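Local coordinates for WZI (Escherichia coli, PDB 2YNK), which is an outer-membrane beta-barrel lectin that binds carbohydrate and underpins assembly of the group 1 capsule on the cell surface, at residues A[155-160]-A[369-374]; A[288-293]-A[324-329]. One frame throughout, in Å; residues are numbered along the deposited sequence.

Contact 1 (A[155-160]-A[369-374])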
loop_
_atom_site.group_PDB
_atom_site.type_symbol
_atom_site.label_atom_id
_atom_site.label_comp_id
_atom_site.label_asym_id
_atom_site.label_seq_id
_atom_site.Cartn_x
_atom_site.Cartn_y
_atom_site.Cartn_z
ATOM N N GLY A 155 2.376 -3.024 7.204
ATOM C CA GLY A 155 2.212 -1.694 7.752
ATOM C C GLY A 155 0.987 -1.019 7.195
ATOM O O GLY A 155 0.536 -1.352 6.096
ATOM N N TYR A 156 0.456 -0.071 7.967
ATOM C CA TYR A 156 -0.680 0.740 7.552
ATOM C C TYR A 156 -0.250 2.132 7.102
ATOM O O TYR A 156 -0.916 2.759 6.280
ATOM C CB TYR A 156 -1.704 0.837 8.685
ATOM C CG TYR A 156 -2.519 -0.428 8.853
ATOM C CD1 TYR A 156 -3.561 -0.717 7.988
ATOM C CD2 TYR A 156 -2.228 -1.343 9.858
ATOM C CE1 TYR A 156 -4.311 -1.876 8.126
ATOM C CE2 TYR A 156 -2.972 -2.502 10.008
ATOM C CZ TYR A 156 -4.017 -2.764 9.138
ATOM O OH TYR A 156 -4.754 -3.913 9.257
ATOM N N GLU A 157 0.864 2.610 7.641
ATOM C CA GLU A 157 1.328 3.969 7.366
ATOM C C GLU A 157 2.305 4.023 6.181
ATOM O O GLU A 157 2.479 5.070 5.558
ATOM C CB GLU A 157 1.985 4.551 8.611
ATOM C CG GLU A 157 1.663 6.024 8.818
ATOM C CD GLU A 157 0.300 6.234 9.438
ATOM O OE1 GLU A 157 -0.064 5.448 10.336
ATOM O OE2 GLU A 157 -0.403 7.183 9.035
ATOM N N GLY A 158 2.919 2.884 5.874
ATOM C CA GLY A 158 3.932 2.797 4.834
ATOM C C GLY A 158 4.454 1.386 4.636
ATOM O O GLY A 158 4.282 0.516 5.495
ATOM N N SER A 159 5.042 1.154 3.470
ATOM C CA SER A 159 5.964 0.053 3.270
ATOM C C SER A 159 7.371 0.626 3.184
ATOM O O SER A 159 7.590 1.630 2.529
ATOM C CB SER A 159 5.661 -0.687 1.978
ATOM O OG SER A 159 6.778 -1.487 1.610
ATOM N N LEU A 160 8.330 -0.030 3.817
ATOM C CA LEU A 160 9.713 0.428 3.771
ATOM C C LEU A 160 10.398 0.106 2.448
ATOM O O LEU A 160 11.511 0.597 2.200
ATOM C CB LEU A 160 10.534 -0.199 4.899
ATOM C CG LEU A 160 10.103 0.068 6.340
ATOM C CD1 LEU A 160 10.959 -0.776 7.282
ATOM C CD2 LEU A 160 10.190 1.544 6.693
ATOM N N LEU A 369 8.893 8.175 12.790
ATOM C CA LEU A 369 7.439 8.344 12.781
ATOM C C LEU A 369 6.726 7.417 13.765
ATOM O O LEU A 369 6.992 6.220 13.812
ATOM C CB LEU A 369 6.909 8.117 11.368
ATOM C CG LEU A 369 5.404 8.197 11.102
ATOM C CD1 LEU A 369 5.165 8.953 9.806
ATOM C CD2 LEU A 369 4.766 6.815 11.027
ATOM N N VAL A 370 5.849 8.010 14.567
ATOM C CA VAL A 370 4.910 7.295 15.399
ATOM C C VAL A 370 3.529 7.795 15.005
ATOM O O VAL A 370 3.310 9.002 14.907
ATOM C CB VAL A 370 5.138 7.589 16.888
ATOM C CG1 VAL A 370 4.221 6.721 17.743
ATOM C CG2 VAL A 370 6.595 7.355 17.255
ATOM N N ALA A 371 2.601 6.878 14.760
ATOM C CA ALA A 371 1.248 7.267 14.365
ATOM C C ALA A 371 0.219 6.311 14.927
ATOM O O ALA A 371 0.427 5.095 14.950
ATOM C CB ALA A 371 1.130 7.324 12.858
ATOM N N GLY A 372 -0.881 6.876 15.399
ATOM C CA GLY A 372 -1.997 6.091 15.888
ATOM C C GLY A 372 -3.203 6.471 15.069
ATOM O O GLY A 372 -3.320 7.623 14.636
ATOM N N LYS A 373 -4.083 5.501 14.838
ATOM C CA LYS A 373 -5.365 5.767 14.187
ATOM C C LYS A 373 -6.474 4.884 14.763
ATOM O O LYS A 373 -6.287 3.691 14.951
ATOM C CB LYS A 373 -5.256 5.534 12.681
ATOM C CG LYS A 373 -6.450 6.027 11.868
ATOM C CD LYS A 373 -6.274 5.680 10.393
ATOM C CE LYS A 373 -7.402 6.220 9.524
ATOM N NZ LYS A 373 -6.969 6.492 8.120
ATOM N N VAL A 374 -7.616 5.494 15.052
ATOM C CA VAL A 374 -8.818 4.777 15.432
ATOM C C VAL A 374 -9.882 5.057 14.384
ATOM O O VAL A 374 -9.925 6.166 13.844
ATOM C CB VAL A 374 -9.356 5.280 16.780
ATOM C CG1 VAL A 374 -10.552 4.443 17.213
ATOM C CG2 VAL A 374 -8.259 5.266 17.831
#
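L369 opens the contact by laying its CD2 methyl against CG of E157, 3.9 Å away, where the two side chains run at about a right angle to each other. Its CG stands anti to the backbone N (chi1 178°), which carries the branch off the strand and in toward the loop 155-160. The next inward-facing residue, A371, offers only a methyl, and the carboxylate of E157 settles over it: A371 CB lies 3.4 Å from E157 OE1 and 3.7 Å from E157 CD. E157 therefore touches the strand in two places, with its aliphatic part on leucine and its acid end on alanine; a bend at chi2 (80°) swings the acid end onto A371 while CG stays on L369 CD2. Further along, K373 also sets out toward the loop from its backbone, but its NZ ends 6.7 Å from E157 OE2, too far for a salt bridge. E157 OE2 forms its salt bridge with R387 instead, which probably balances its charge, while Y326 OH is hydrogen-bonded to OE1; this buried carboxylate is thus engaged through both oxygens. Loop 155-160, between strands 151-152 and 170-176, is folded into the barrel interior, and E157 fastens it to the wall where strand 368-377 runs between strands 322-331 and 383-393.

Contact 2 (A[288-293]-A[324-329])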
loop_
_atom_site.group_PDB
_atom_site.type_symbol
_atom_site.label_atom_id
_atom_site.label_comp_id
_atom_site.label_asym_id
_atom_site.label_seq_id
_atom_site.Cartn_x
_atom_site.Cartn_y
_atom_site.Cartn_z
ATOM N N SER A 288 -3.239 -7.859 16.904
ATOM C CA SER A 288 -2.054 -8.401 16.264
ATOM C C SER A 288 -0.917 -7.431 16.419
ATOM O O SER A 288 -1.130 -6.255 16.691
ATOM C CB SER A 288 -2.293 -8.641 14.778
ATOM O OG SER A 288 -3.474 -9.383 14.556
ATOM N N PHE A 289 0.295 -7.926 16.249
ATOM C CA PHE A 289 1.427 -7.040 16.116
ATOM C C PHE A 289 2.270 -7.467 14.924
ATOM O O PHE A 289 2.305 -8.650 14.562
ATOM C CB PHE A 289 2.228 -6.922 17.421
ATOM C CG PHE A 289 2.904 -8.190 17.867
ATOM C CD1 PHE A 289 2.223 -9.127 18.638
ATOM C CD2 PHE A 289 4.244 -8.419 17.571
ATOM C CE1 PHE A 289 2.857 -10.288 19.076
ATOM C CE2 PHE A 289 4.887 -9.575 18.010
ATOM C CZ PHE A 289 4.194 -10.514 18.762
ATOM N N TYR A 290 2.906 -6.477 14.301
ATOM C CA TYR A 290 3.638 -6.679 13.066
ATOM C C TYR A 290 4.931 -5.861 13.024
ATOM O O TYR A 290 5.096 -4.892 13.762
ATOM C CB TYR A 290 2.748 -6.316 11.881
ATOM C CG TYR A 290 2.125 -4.935 11.967
ATOM C CD1 TYR A 290 2.840 -3.802 11.566
ATOM C CD2 TYR A 290 0.826 -4.759 12.440
ATOM C CE1 TYR A 290 2.284 -2.541 11.646
ATOM C CE2 TYR A 290 0.259 -3.496 12.520
ATOM C CZ TYR A 290 0.996 -2.387 12.116
ATOM O OH TYR A 290 0.456 -1.122 12.182
ATOM N N GLY A 291 5.837 -6.269 12.139
ATOM C CA GLY A 291 7.131 -5.606 11.966
ATOM C C GLY A 291 7.727 -5.818 10.583
ATOM O O GLY A 291 7.406 -6.789 9.896
ATOM N N GLN A 292 8.595 -4.900 10.175
ATOM C CA GLN A 292 9.250 -4.983 8.875
ATOM C C GLN A 292 10.651 -4.406 8.978
ATOM O O GLN A 292 10.850 -3.350 9.589
ATOM C CB GLN A 292 8.437 -4.219 7.823
ATOM C CG GLN A 292 9.034 -4.239 6.420
ATOM C CD GLN A 292 8.122 -3.605 5.384
ATOM O OE1 GLN A 292 7.729 -2.444 5.515
ATOM N NE2 GLN A 292 7.781 -4.369 4.347
HETATM N N MSE A 293 11.617 -5.101 8.386
HETATM C CA MSE A 293 13.009 -4.664 8.432
HETATM C C MSE A 293 13.610 -4.764 7.063
HETATM O O MSE A 293 13.975 -5.847 6.629
HETATM C CB MSE A 293 13.786 -5.527 9.422
HETATM C CG MSE A 293 15.224 -5.035 9.603
HETATM SE SE MSE A 293 16.298 -6.413 10.518
HETATM C CE MSE A 293 17.840 -5.317 11.071
ATOM N N ASN A 324 -11.640 -0.172 14.418
ATOM C CA ASN A 324 -10.284 -0.492 13.940
ATOM C C ASN A 324 -9.292 0.475 14.543
ATOM O O ASN A 324 -9.535 1.678 14.537
ATOM C CB ASN A 324 -10.193 -0.310 12.431
ATOM C CG ASN A 324 -10.743 -1.471 11.657
ATOM O OD1 ASN A 324 -10.128 -2.526 11.592
ATOM N ND2 ASN A 324 -11.884 -1.264 11.011
ATOM N N TRP A 325 -8.166 -0.022 15.035
ATOM C CA TRP A 325 -7.111 0.867 15.495
ATOM C C TRP A 325 -5.752 0.284 15.292
ATOM O O TRP A 325 -5.582 -0.936 15.306
ATOM C CB TRP A 325 -7.311 1.240 16.958
ATOM C CG TRP A 325 -7.088 0.092 17.909
ATOM C CD1 TRP A 325 -8.040 -0.784 18.425
ATOM C CD2 TRP A 325 -5.816 -0.348 18.492
ATOM N NE1 TRP A 325 -7.458 -1.703 19.256
ATOM C CE2 TRP A 325 -6.132 -1.503 19.339
ATOM C CE3 TRP A 325 -4.501 0.076 18.397
ATOM C CZ2 TRP A 325 -5.156 -2.182 20.049
ATOM C CZ3 TRP A 325 -3.524 -0.617 19.120
ATOM C CH2 TRP A 325 -3.848 -1.717 19.926
ATOM N N TYR A 326 -4.768 1.154 15.088
ATOM C CA TYR A 326 -3.382 0.718 15.032
ATOM C C TYR A 326 -2.458 1.751 15.663
ATOM O O TYR A 326 -2.783 2.936 15.733
ATOM C CB TYR A 326 -2.961 0.377 13.591
ATOM C CG TYR A 326 -2.878 1.558 12.649
ATOM C CD1 TYR A 326 -1.905 2.540 12.818
ATOM C CD2 TYR A 326 -3.743 1.684 11.573
ATOM C CE1 TYR A 326 -1.815 3.620 11.965
ATOM C CE2 TYR A 326 -3.657 2.763 10.713
ATOM C CZ TYR A 326 -2.689 3.731 10.917
ATOM O OH TYR A 326 -2.587 4.823 10.078
ATOM N N LEU A 327 -1.317 1.282 16.146
ATOM C CA LEU A 327 -0.257 2.156 16.625
ATOM C C LEU A 327 1.014 1.663 15.955
ATOM O O LEU A 327 1.348 0.481 16.059
ATOM C CB LEU A 327 -0.145 2.105 18.147
ATOM C CG LEU A 327 0.772 3.153 18.791
ATOM C CD1 LEU A 327 0.427 4.555 18.306
ATOM C CD2 LEU A 327 0.714 3.099 20.315
ATOM N N GLU A 328 1.707 2.558 15.251
ATOM C CA GLU A 328 2.766 2.150 14.342
ATOM C C GLU A 328 3.979 3.096 14.404
ATOM O O GLU A 328 3.817 4.319 14.385
ATOM C CB GLU A 328 2.189 2.089 12.920
ATOM C CG GLU A 328 3.074 1.376 11.906
ATOM C CD GLU A 328 2.377 1.105 10.584
ATOM O OE1 GLU A 328 1.188 0.720 10.594
ATOM O OE2 GLU A 328 3.021 1.263 9.521
ATOM N N ALA A 329 5.185 2.525 14.478
ATOM C CA ALA A 329 6.431 3.307 14.542
ATOM C C ALA A 329 7.351 2.979 13.367
ATOM O O ALA A 329 7.523 1.808 13.040
ATOM C CB ALA A 329 7.152 3.061 15.859
#
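Along the inner wall of a closed antiparallel beta-barrel, Y290 of strand 287-295 reaches past strand 306-317 to E328 of strand 322-331. Strand 306-317 lies between these two in the sheet, so they run in nearly the same direction, with segment axes 23° apart and 9.1 Å at closest approach. The meeting is made by side chains. The phenol and the carboxylate are turned almost square to one another, their planes 87° apart, and E328 CD lies in the ring plane at the tyrosine's edge. Y290 has CG between its backbone N and carbonyl carbon, a rotation that brings the hydroxyl end closer to strand 322-331 than the direction of its CB would suggest. E328 comes from strand 322-331 with CG anti to its backbone N and an extended chain beyond, and its CG is 3.6 Å from Y290 OH. Y326 adds a lesser contact: its CB is 4.0 Å from Y290 OH, while its own hydroxyl leads away to bond E157. The ring of Y326 meets that of Y156 with the planes nearly parallel, and Y290 also packs on Y156 and P154, so the loop holding P154 and Y156 lies over this part of the wall. E328 is engaged through both carboxylate oxygens: OE1 also accepts from the backbone N of Y156, and OE2 is bonded to the backbone N of E157 and to H330 NE2. Y290 OH donates to E328 OE1 at 2.5 Å, approaching from above the carboxylate plane, 39° out of it.

Overall arrangement
Contacts 1 and 2 have centres 7 Å apart and share one piece of barrel wall, since strands 322-331 and 368-377 are neighbours in the sheet. Among the polar links between them, E157 OE1 lies 2.6 Å from Y326 OH and the backbone N of Y156 lies 2.8 Å from E328 OE1, both probable hydrogen bonds; L160 N to Q292 OE1 is a further one. The loop 155-160 is thus tied to inward-facing residues of strands 322-331 and 287-295, far from it in sequence. A371 O meets CD1 of L327, whose side chain lies on the surface, at 3.4 Å. Along the chain contact 2 is nested within the loop closed by contact 1. A bound hexane lies about 12 Å from the side chain of A371, and one lies about 13 Å from that of L327.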